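Local coordinates for protein chemotaxis transducer (Pseudomonas aeruginosa, PDB 6GCV) that acts as a nitrate chemoreceptor whose PilJ-type ligand-binding domain binds nitrate directly, probably to steer bacterial chemotaxis, at residues A[17-20]-A[21-25]; A[27-30]-A[31-35]; A[80-83]-A[84-88]. All coordinates share one frame; numbering follows the deposited sequence.

Contact 1 of 3, residues A[17-20]-A[21-25]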
ATOM      1  N   SER A  17      11.132  -4.596  16.658  1.00 31.37           N
ATOM      2  CA  SER A  17      12.030  -4.325  15.558  1.00 29.43           C
ATOM      3  C   SER A  17      11.366  -3.418  14.535  1.00 28.53           C
ATOM      4  O   SER A  17      10.146  -3.508  14.339  1.00 27.79           O
ATOM      5  CB  SER A  17      12.419  -5.623  14.861  1.00 27.24           C
ATOM      6  OG  SER A  17      11.286  -6.188  14.248  1.00 27.26           O
ATOM      7  N   PRO A  18      12.164  -2.592  13.847  1.00 29.29           N
ATOM      8  CA  PRO A  18      11.601  -1.804  12.754  1.00 30.10           C
ATOM      9  C   PRO A  18      10.930  -2.681  11.713  1.00 27.55           C
ATOM     10  O   PRO A  18       9.938  -2.255  11.118  1.00 27.29           O
ATOM     11  CB  PRO A  18      12.824  -1.100  12.159  1.00 33.71           C
ATOM     12  CG  PRO A  18      13.786  -1.012  13.286  1.00 36.57           C
ATOM     13  CD  PRO A  18      13.569  -2.245  14.131  1.00 33.05           C
ATOM     14  N   GLU A  19      11.474  -3.879  11.472  1.00 25.31           N
ATOM     15  CA  GLU A  19      10.892  -4.768  10.482  1.00 22.65           C
ATOM     16  C   GLU A  19       9.454  -5.166  10.859  1.00 20.77           C
ATOM     17  O   GLU A  19       8.620  -5.377   9.983  1.00 20.05           O
ATOM     18  CB  GLU A  19      11.782  -5.981  10.268  1.00 25.36           C
ATOM     19  CG  GLU A  19      11.185  -7.078   9.400  1.00 24.57           C
ATOM     20  CD  GLU A  19      10.939  -6.746   7.960  1.00 26.87           C
ATOM     21  OE1 GLU A  19      11.008  -5.593   7.528  1.00 28.47           O
ATOM     22  OE2 GLU A  19      10.627  -7.723   7.234  1.00 30.96           O
ATOM     23  N   THR A  20       9.152  -5.258  12.161  1.00 20.19           N
ATOM     24  CA  THR A  20       7.778  -5.580  12.574  1.00 19.82           C
ATOM     25  C   THR A  20       6.795  -4.513  12.051  1.00 19.67           C
ATOM     26  O   THR A  20       5.737  -4.822  11.495  1.00 19.77           O
ATOM     27  CB  THR A  20       7.666  -5.708  14.104  1.00 21.15           C
ATOM     28  OG1 THR A  20       8.612  -6.681  14.563  1.00 21.47           O
ATOM     29  CG2 THR A  20       6.293  -6.090  14.545  1.00 23.11           C
ATOM     30  N   ILE A  21       7.169  -3.249  12.236  0.65 18.82           N
ATOM     31  CA  ILE A  21       6.346  -2.133  11.784  0.65 20.17           C
ATOM     32  C   ILE A  21       6.314  -2.062  10.241  0.65 18.97           C
ATOM     33  O   ILE A  21       5.285  -1.757   9.645  0.65 19.22           O
ATOM     34  CB  ILE A  21       6.794  -0.799  12.425  0.65 22.20           C
ATOM     35  CG1 ILE A  21       6.677  -0.847  13.951  0.65 23.82           C
ATOM     36  CG2 ILE A  21       6.006   0.378  11.863  0.65 23.88           C
ATOM     37  CD1 ILE A  21       5.281  -1.082  14.469  0.65 27.35           C
ATOM     38  N   ASN A  22       7.441  -2.359   9.606  1.00 18.22           N
ATOM     39  CA  ASN A  22       7.498  -2.415   8.148  1.00 18.00           C
ATOM     40  C   ASN A  22       6.524  -3.431   7.569  1.00 16.79           C
ATOM     41  O   ASN A  22       5.779  -3.137   6.628  1.00 17.67           O
ATOM     42  CB  ASN A  22       8.908  -2.711   7.656  1.00 19.84           C
ATOM     43  CG  ASN A  22       9.013  -2.686   6.157  1.00 19.66           C
ATOM     44  OD1 ASN A  22       8.540  -1.742   5.527  1.00 19.74           O
ATOM     45  ND2 ASN A  22       9.575  -3.729   5.569  1.00 24.34           N
ATOM     46  N   VAL A  23       6.517  -4.633   8.152  1.00 17.38           N
ATOM     47  CA  VAL A  23       5.661  -5.701   7.677  1.00 17.20           C
ATOM     48  C   VAL A  23       4.185  -5.339   7.871  1.00 16.21           C
ATOM     49  O   VAL A  23       3.362  -5.549   6.972  1.00 16.77           O
ATOM     50  CB  VAL A  23       6.057  -7.025   8.347  1.00 19.71           C
ATOM     51  CG1 VAL A  23       4.997  -8.086   8.223  1.00 20.78           C
ATOM     52  CG2 VAL A  23       7.375  -7.517   7.779  1.00 19.32           C
ATOM     53  N   ALA A  24       3.862  -4.774   9.029  1.00 16.06           N
ATOM     54  CA  ALA A  24       2.482  -4.359   9.257  1.00 16.83           C
ATOM     55  C   ALA A  24       2.068  -3.239   8.264  1.00 16.57           C
ATOM     56  O   ALA A  24       0.982  -3.259   7.708  1.00 16.35           O
ATOM     57  CB  ALA A  24       2.303  -3.915  10.704  1.00 18.56           C
ATOM     58  N   GLY A  25       2.938  -2.237   8.077  1.00 15.68           N
ATOM     59  CA  GLY A  25       2.620  -1.194   7.132  1.00 15.97           C
ATOM     60  C   GLY A  25       2.433  -1.722   5.720  1.00 15.41           C
ATOM     61  O   GLY A  25       1.487  -1.306   5.018  1.00 15.58           O
TER

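Contact 2 of 3, residues A[27-30]-A[31-35]. With NO3 (nitrate ion), chain D.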
ATOM      1  N   GLN A  27       1.218  -4.408   4.785  1.00 13.73           N
ATOM      2  CA  GLN A  27      -0.110  -5.005   4.600  1.00 13.76           C
ATOM      3  C   GLN A  27      -1.064  -4.009   3.940  1.00 13.79           C
ATOM      4  O   GLN A  27      -1.950  -4.373   3.168  1.00 13.72           O
ATOM      5  CB  GLN A  27      -0.713  -5.454   5.928  1.00 14.81           C
ATOM      6  CG  GLN A  27       0.031  -6.543   6.683  1.00 14.90           C
ATOM      7  CD  GLN A  27       0.053  -7.848   5.922  1.00 13.92           C
ATOM      8  OE1 GLN A  27       0.731  -7.971   4.887  1.00 14.91           O
ATOM      9  NE2 GLN A  27      -0.665  -8.863   6.446  1.00 15.37           N
ATOM     10  N   ARG A  28      -0.953  -2.742   4.337  1.00 14.04           N
ATOM     11  CA  ARG A  28      -1.782  -1.690   3.764  1.00 13.90           C
ATOM     12  C   ARG A  28      -1.609  -1.656   2.249  1.00 13.17           C
ATOM     13  O   ARG A  28      -2.583  -1.696   1.476  1.00 14.29           O
ATOM     14  CB  ARG A  28      -1.421  -0.317   4.339  1.00 14.56           C
ATOM     15  CG  ARG A  28      -1.546  -0.207   5.862  1.00 15.77           C
ATOM     16  CD  ARG A  28      -1.190   1.184   6.370  1.00 17.14           C
ATOM     17  NE  ARG A  28       0.220   1.491   6.114  1.00 16.50           N
ATOM     18  CZ  ARG A  28       0.874   2.496   6.707  1.00 17.07           C
ATOM     19  NH1 ARG A  28       0.269   3.231   7.625  1.00 18.44           N
ATOM     20  NH2 ARG A  28       2.155   2.721   6.423  1.00 17.77           N
ATOM     21  N   MET A  29      -0.367  -1.629   1.816  1.00 13.20           N
ATOM     22  CA  MET A  29      -0.059  -1.639   0.392  1.00 13.42           C
ATOM     23  C   MET A  29      -0.580  -2.907  -0.283  1.00 12.87           C
ATOM     24  O   MET A  29      -1.179  -2.821  -1.370  1.00 13.22           O
ATOM     25  CB  MET A  29       1.443  -1.503   0.198  1.00 13.67           C
ATOM     26  CG  MET A  29       1.910  -1.521  -1.240  1.00 13.83           C
ATOM     27  SD  MET A  29       2.077  -3.187  -1.942  1.00 14.80           S
ATOM     28  CE  MET A  29       3.468  -3.785  -1.029  1.00 16.67           C
ATOM     29  N   LEU A  30      -0.340  -4.061   0.354  1.00 13.29           N
ATOM     30  CA  LEU A  30      -0.709  -5.297  -0.314  1.00 13.02           C
ATOM     31  C   LEU A  30      -2.216  -5.364  -0.554  1.00 13.50           C
ATOM     32  O   LEU A  30      -2.660  -5.870  -1.596  1.00 13.65           O
ATOM     33  CB  LEU A  30      -0.218  -6.507   0.476  1.00 12.98           C
ATOM     34  CG  LEU A  30       1.306  -6.682   0.506  1.00 13.24           C
ATOM     35  CD1 LEU A  30       1.705  -7.677   1.563  1.00 15.03           C
ATOM     36  CD2 LEU A  30       1.871  -7.103  -0.834  1.00 14.31           C
ATOM     37  N   SER A  31      -2.998  -4.876   0.403  1.00 13.68           N
ATOM     38  CA  SER A  31      -4.441  -4.874   0.222  1.00 13.38           C
ATOM     39  C   SER A  31      -4.865  -4.145  -1.046  1.00 13.24           C
ATOM     40  O   SER A  31      -5.863  -4.509  -1.663  1.00 14.28           O
ATOM     41  CB  SER A  31      -5.137  -4.292   1.466  1.00 13.67           C
ATOM     42  OG  SER A  31      -5.063  -2.866   1.544  1.00 14.38           O
ATOM     43  N   GLN A  32      -4.136  -3.090  -1.376  1.00 13.16           N
ATOM     44  CA  GLN A  32      -4.449  -2.295  -2.557  1.00 12.85           C
ATOM     45  C   GLN A  32      -3.885  -2.922  -3.854  1.00 12.77           C
ATOM     46  O   GLN A  32      -4.550  -2.917  -4.890  1.00 13.33           O
ATOM     47  CB  GLN A  32      -3.957  -0.859  -2.354  1.00 13.10           C
ATOM     48  CG  GLN A  32      -4.534  -0.227  -1.107  1.00 13.47           C
ATOM     49  CD  GLN A  32      -6.022  -0.221  -1.129  1.00 13.96           C
ATOM     50  OE1 GLN A  32      -6.596   0.529  -1.917  1.00 15.72           O
ATOM     51  NE2 GLN A  32      -6.660  -1.075  -0.319  1.00 14.98           N
ATOM     52  N   LYS A  33      -2.671  -3.445  -3.753  1.00 12.56           N
ATOM     53  CA  LYS A  33      -2.064  -4.145  -4.896  1.00 12.99           C
ATOM     54  C   LYS A  33      -2.922  -5.302  -5.374  1.00 12.78           C
ATOM     55  O   LYS A  33      -3.123  -5.489  -6.583  1.00 13.36           O
ATOM     56  CB  LYS A  33      -0.636  -4.592  -4.533  1.00 13.27           C
ATOM     57  CG  LYS A  33       0.131  -5.254  -5.679  1.00 14.78           C
ATOM     58  CD  LYS A  33       1.594  -5.440  -5.299  1.00 17.67           C
ATOM     59  CE  LYS A  33       2.407  -5.961  -6.472  1.00 20.52           C
ATOM     60  NZ  LYS A  33       2.325  -7.435  -6.517  1.00 25.81           N
ATOM     61  N   MET A  34      -3.428  -6.086  -4.425  1.00 12.59           N
ATOM     62  CA  MET A  34      -4.235  -7.224  -4.814  1.00 13.83           C
ATOM     63  C   MET A  34      -5.534  -6.764  -5.485  1.00 14.01           C
ATOM     64  O   MET A  34      -6.019  -7.415  -6.422  1.00 13.73           O
ATOM     65  CB  MET A  34      -4.452  -8.216  -3.676  1.00 17.47           C
ATOM     66  CG  MET A  34      -5.182  -7.671  -2.518  1.00 16.83           C
ATOM     67  SD  MET A  34      -5.216  -8.819  -1.119  1.00 16.68           S
ATOM     68  CE  MET A  34      -3.592  -8.910  -0.391  1.00 17.65           C
ATOM     69  N   ALA A  35      -6.103  -5.659  -5.020  1.00 13.77           N
ATOM     70  CA  ALA A  35      -7.307  -5.151  -5.661  1.00 14.37           C
ATOM     71  C   ALA A  35      -7.015  -4.739  -7.113  1.00 14.15           C
ATOM     72  O   ALA A  35      -7.784  -5.041  -8.024  1.00 14.38           O
ATOM     73  CB  ALA A  35      -7.880  -3.981  -4.897  1.00 15.50           C
TER
HETATM   74  N   NO3 D 200       2.780   0.799   3.591  1.00 18.92           N
HETATM   75  O1  NO3 D 200       3.560   0.995   4.539  1.00 18.66           O
HETATM   76  O2  NO3 D 200       3.155   0.110   2.564  1.00 19.41           O
HETATM   77  O3  NO3 D 200       1.591   1.256   3.524  1.00 18.97           O

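Contact 3 of 3, residues A[80-83]-A[84-88]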
ATOM      1  N   PRO A  80      -3.346  -7.015  24.461  1.00 30.27           N
ATOM      2  CA  PRO A  80      -4.695  -7.433  24.071  1.00 30.26           C
ATOM      3  C   PRO A  80      -5.350  -6.584  22.986  1.00 30.05           C
ATOM      4  O   PRO A  80      -6.042  -7.116  22.145  1.00 28.23           O
ATOM      5  CB  PRO A  80      -5.491  -7.347  25.382  1.00 31.27           C
ATOM      6  CG  PRO A  80      -4.470  -7.436  26.444  1.00 31.23           C
ATOM      7  CD  PRO A  80      -3.235  -6.786  25.911  1.00 32.71           C
ATOM      8  N   GLU A  81      -5.143  -5.267  23.013  1.00 28.50           N
ATOM      9  CA  GLU A  81      -5.750  -4.400  22.004  0.68 30.13           C
ATOM     10  C   GLU A  81      -5.171  -4.652  20.618  1.00 27.90           C
ATOM     11  O   GLU A  81      -5.887  -4.495  19.610  1.00 27.86           O
ATOM     12  CB  GLU A  81      -5.661  -2.908  22.381  0.68 32.88           C
ATOM     13  CG  GLU A  81      -4.326  -2.199  22.198  0.68 34.17           C
ATOM     14  CD  GLU A  81      -3.276  -2.479  23.271  0.68 37.22           C
ATOM     15  OE1 GLU A  81      -3.559  -3.239  24.234  0.68 37.64           O
ATOM     16  OE2 GLU A  81      -2.145  -1.921  23.140  0.68 40.03           O
ATOM     17  N   ILE A  82      -3.891  -5.045  20.552  1.00 25.53           N
ATOM     18  CA  ILE A  82      -3.247  -5.305  19.267  1.00 25.07           C
ATOM     19  C   ILE A  82      -3.737  -6.657  18.752  1.00 23.58           C
ATOM     20  O   ILE A  82      -4.139  -6.764  17.609  1.00 22.56           O
ATOM     21  CB  ILE A  82      -1.713  -5.251  19.358  1.00 25.27           C
ATOM     22  CG1 ILE A  82      -1.256  -3.824  19.744  1.00 27.32           C
ATOM     23  CG2 ILE A  82      -1.099  -5.621  18.013  1.00 25.59           C
ATOM     24  CD1 ILE A  82       0.247  -3.695  19.989  1.00 28.22           C
ATOM     25  N   ALA A  83      -3.756  -7.667  19.603  1.00 24.53           N
ATOM     26  CA  ALA A  83      -4.307  -8.976  19.233  1.00 24.14           C
ATOM     27  C   ALA A  83      -5.755  -8.851  18.784  1.00 24.52           C
ATOM     28  O   ALA A  83      -6.133  -9.455  17.798  1.00 24.94           O
ATOM     29  CB  ALA A  83      -4.180  -9.959  20.401  1.00 24.45           C
ATOM     30  N   ALA A  84      -6.559  -8.051  19.473  1.00 24.44           N
ATOM     31  CA  ALA A  84      -7.967  -7.853  19.101  1.00 23.27           C
ATOM     32  C   ALA A  84      -8.082  -7.198  17.728  1.00 23.71           C
ATOM     33  O   ALA A  84      -8.935  -7.589  16.933  1.00 23.34           O
ATOM     34  CB  ALA A  84      -8.709  -7.033  20.150  1.00 26.05           C
ATOM     35  N   GLN A  85      -7.231  -6.213  17.442  1.00 21.84           N
ATOM     36  CA  GLN A  85      -7.244  -5.582  16.126  1.00 22.13           C
ATOM     37  C   GLN A  85      -6.796  -6.550  15.027  1.00 20.77           C
ATOM     38  O   GLN A  85      -7.367  -6.519  13.926  1.00 21.76           O
ATOM     39  CB  GLN A  85      -6.435  -4.302  16.113  1.00 21.05           C
ATOM     40  CG  GLN A  85      -6.517  -3.501  14.803  1.00 21.48           C
ATOM     41  CD  GLN A  85      -7.914  -2.976  14.482  1.00 22.49           C
ATOM     42  OE1 GLN A  85      -8.800  -2.948  15.336  1.00 24.74           O
ATOM     43  NE2 GLN A  85      -8.134  -2.589  13.220  1.00 22.91           N
ATOM     44  N   ARG A  86      -5.820  -7.414  15.302  1.00 22.13           N
ATOM     45  CA  ARG A  86      -5.443  -8.444  14.311  1.00 21.65           C
ATOM     46  C   ARG A  86      -6.636  -9.344  14.034  1.00 21.59           C
ATOM     47  O   ARG A  86      -6.854  -9.725  12.886  1.00 21.47           O
ATOM     48  CB  ARG A  86      -4.247  -9.299  14.750  1.00 21.98           C
ATOM     49  CG  ARG A  86      -2.939  -8.544  14.788  1.00 22.87           C
ATOM     50  CD  ARG A  86      -1.727  -9.492  14.869  1.00 23.97           C
ATOM     51  NE  ARG A  86      -1.732 -10.293  16.106  1.00 24.77           N
ATOM     52  CZ  ARG A  86      -1.103  -9.973  17.221  1.00 24.35           C
ATOM     53  NH1 ARG A  86      -0.354  -8.880  17.299  1.00 24.85           N
ATOM     54  NH2 ARG A  86      -1.216 -10.759  18.301  1.00 25.62           N
ATOM     55  N   GLN A  87      -7.415  -9.693  15.060  1.00 21.65           N
ATOM     56  CA  GLN A  87      -8.581 -10.542  14.823  0.56 22.81           C
ATOM     57  C   GLN A  87      -9.677  -9.829  14.049  1.00 22.47           C
ATOM     58  O   GLN A  87     -10.303 -10.416  13.199  1.00 23.78           O
ATOM     59  CB  GLN A  87      -9.151 -11.152  16.112  0.56 25.30           C
ATOM     60  CG  GLN A  87     -10.320 -12.109  15.791  0.56 28.56           C
ATOM     61  CD  GLN A  87     -10.007 -13.102  14.646  0.56 31.60           C
ATOM     62  OE1 GLN A  87     -10.737 -13.203  13.605  0.56 28.41           O
ATOM     63  NE2 GLN A  87      -8.881 -13.808  14.797  0.56 31.94           N
ATOM     64  N   LYS A  88      -9.886  -8.549  14.320  1.00 22.96           N
ATOM     65  CA  LYS A  88     -10.865  -7.754  13.572  1.00 21.99           C
ATOM     66  C   LYS A  88     -10.464  -7.686  12.106  1.00 21.08           C
ATOM     67  O   LYS A  88     -11.277  -7.902  11.234  1.00 22.32           O
ATOM     68  CB  LYS A  88     -10.965  -6.349  14.171  1.00 22.92           C
ATOM     69  CG  LYS A  88     -12.031  -5.484  13.552  1.00 26.79           C
ATOM     70  CD  LYS A  88     -12.098  -4.112  14.200  1.00 29.11           C
ATOM     71  CE  LYS A  88     -13.150  -3.259  13.521  1.00 33.95           C
ATOM     72  NZ  LYS A  88     -13.327  -2.005  14.259  1.00 41.56           N
TER

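Contact 1 of 3, residues A[17-20]-A[21-25]
E19 and N22 meet through their side chains, one turn apart in the opening of helix 18-42. N22 ND2 donates to E19 OE1 over 3.1 Å in a nearly straight bond of 164°. The oxygen is approached on its syn side but from somewhat out of the carboxylate plane, while it lies close to the plane of the amide. E19 has CG anti to its own nitrogen (chi1 172°) and then bends at chi2, which brings the carboxylate forward over the next turn, where OE2 also rests 3.3 Å from V23 CG2. Behind this pair, S17 is the N-cap: its OG accepts from T20 N at 3.1 Å and, more tightly, from T20 OG1 at 2.7 Å. These hydroxyls are tied onward as well, S17 OG to N73 O and T20 OG1 to S75 N, so the cap also fastens the loop to the helix start. P18 suits the first turn because a proline there sacrifices no helical N-H bond. N22 CG is likewise anti to the nitrogen (chi1 -176°), and with ND2 engaged by E19 its OD1 meets R28 of the second subunit, consistent with E19 orienting, from the second shell, an amide of the dimer interface.

Contact 2 of 3, residues A[27-30]-A[31-35]
M34 folds back against L30 on the buried side of helix 18-42, within the four-helix bundle of the PilJ domain. Its CG sits between the backbone nitrogen and the carbonyl carbon (chi1 62°), a crowded position that sets CG 3.2 Å from L30 O and lets the thioether turn until CE lies 4.2 Å from L30 CB. Flexible, apolar methionine fits this interior, where it also packs on W93, Y96 and L100 of helix 80-103. Small S31 is buried too: its OG donates to R28 O at 2.7 Å and accepts from Q32 NE2 in a straight bond in the amide plane. Q32 OE1 reaches R36 of the second subunit. The less buried side, partly facing the second subunit, holds M29 and K33, which run side by side, M29 SD 4.0 Å from K33 CB. The long lysine carries its charge past the sulfur to a salt bridge with E37. Buried R28 points away from the K33 end to the nitrate at the subunit interface: NE donates to O3 at 2.9 Å, its 134° bend consistent with an N-H shared with G25 O, whereas NH2 points straight at O1, also at 2.9 Å and 179°.

Contact 3 of 3, residues A[80-83]-A[84-88]
The guanidinium of R86 is laid over the preceding turn of its own helix, with A83 CA 3.7 Å above one face and I82 O on that same face, both displaced toward the rim. On the same side, out of the plane, NH1 comes within 3.4 Å of I82 CG2 and NH2 within 3.7 Å of A83 CB. The chain bends at chi3 (-63°), which turns the flat group back toward the helix start instead of letting it extend outward. An arginine suits the place because its chain and face can lie on backbone and methyl groups while its N-H groups reach polar partners elsewhere: NE forms a salt bridge with D66, and NH1 donates to M77 O. R86 N bonds to I82 O at 2.9 Å and Q85 N to E81 O, continuing the helix. A83 and A84 are small, helix-compatible residues on the more open side, A84 CB lying 3.3 Å from P80 O, and P80 fits the first turn, where its nitrogen has no helical acceptor to serve. Q85 faces helix 112-137, packing on N128, L129 and L132 while its NE2 bonds to E125. R86 also touches L129, and its bridge to D66 ties helix 80-103 to helix 48-67 as well.

Overall arrangement
Contacts 1 and 2 follow each other on helix 18-42, their centres 15 Å apart, and both reach the second subunit. They converge on the nitrate, bound by R28 of both subunits, with the N22 side chain of contact 1 about 6 Å from it. G25 O, at the end of contact 1, also accepts from R28 NE and so joins the two on one arginine. At the other end of contact 2, the K33 side chain is about 9 Å from the sodium ion, whose ligands include its salt-bridge partner E37. Contact 3 belongs to helix 80-103, its centre 16 Å from that of contact 1 and 20 Å from that of contact 2, and touches neither.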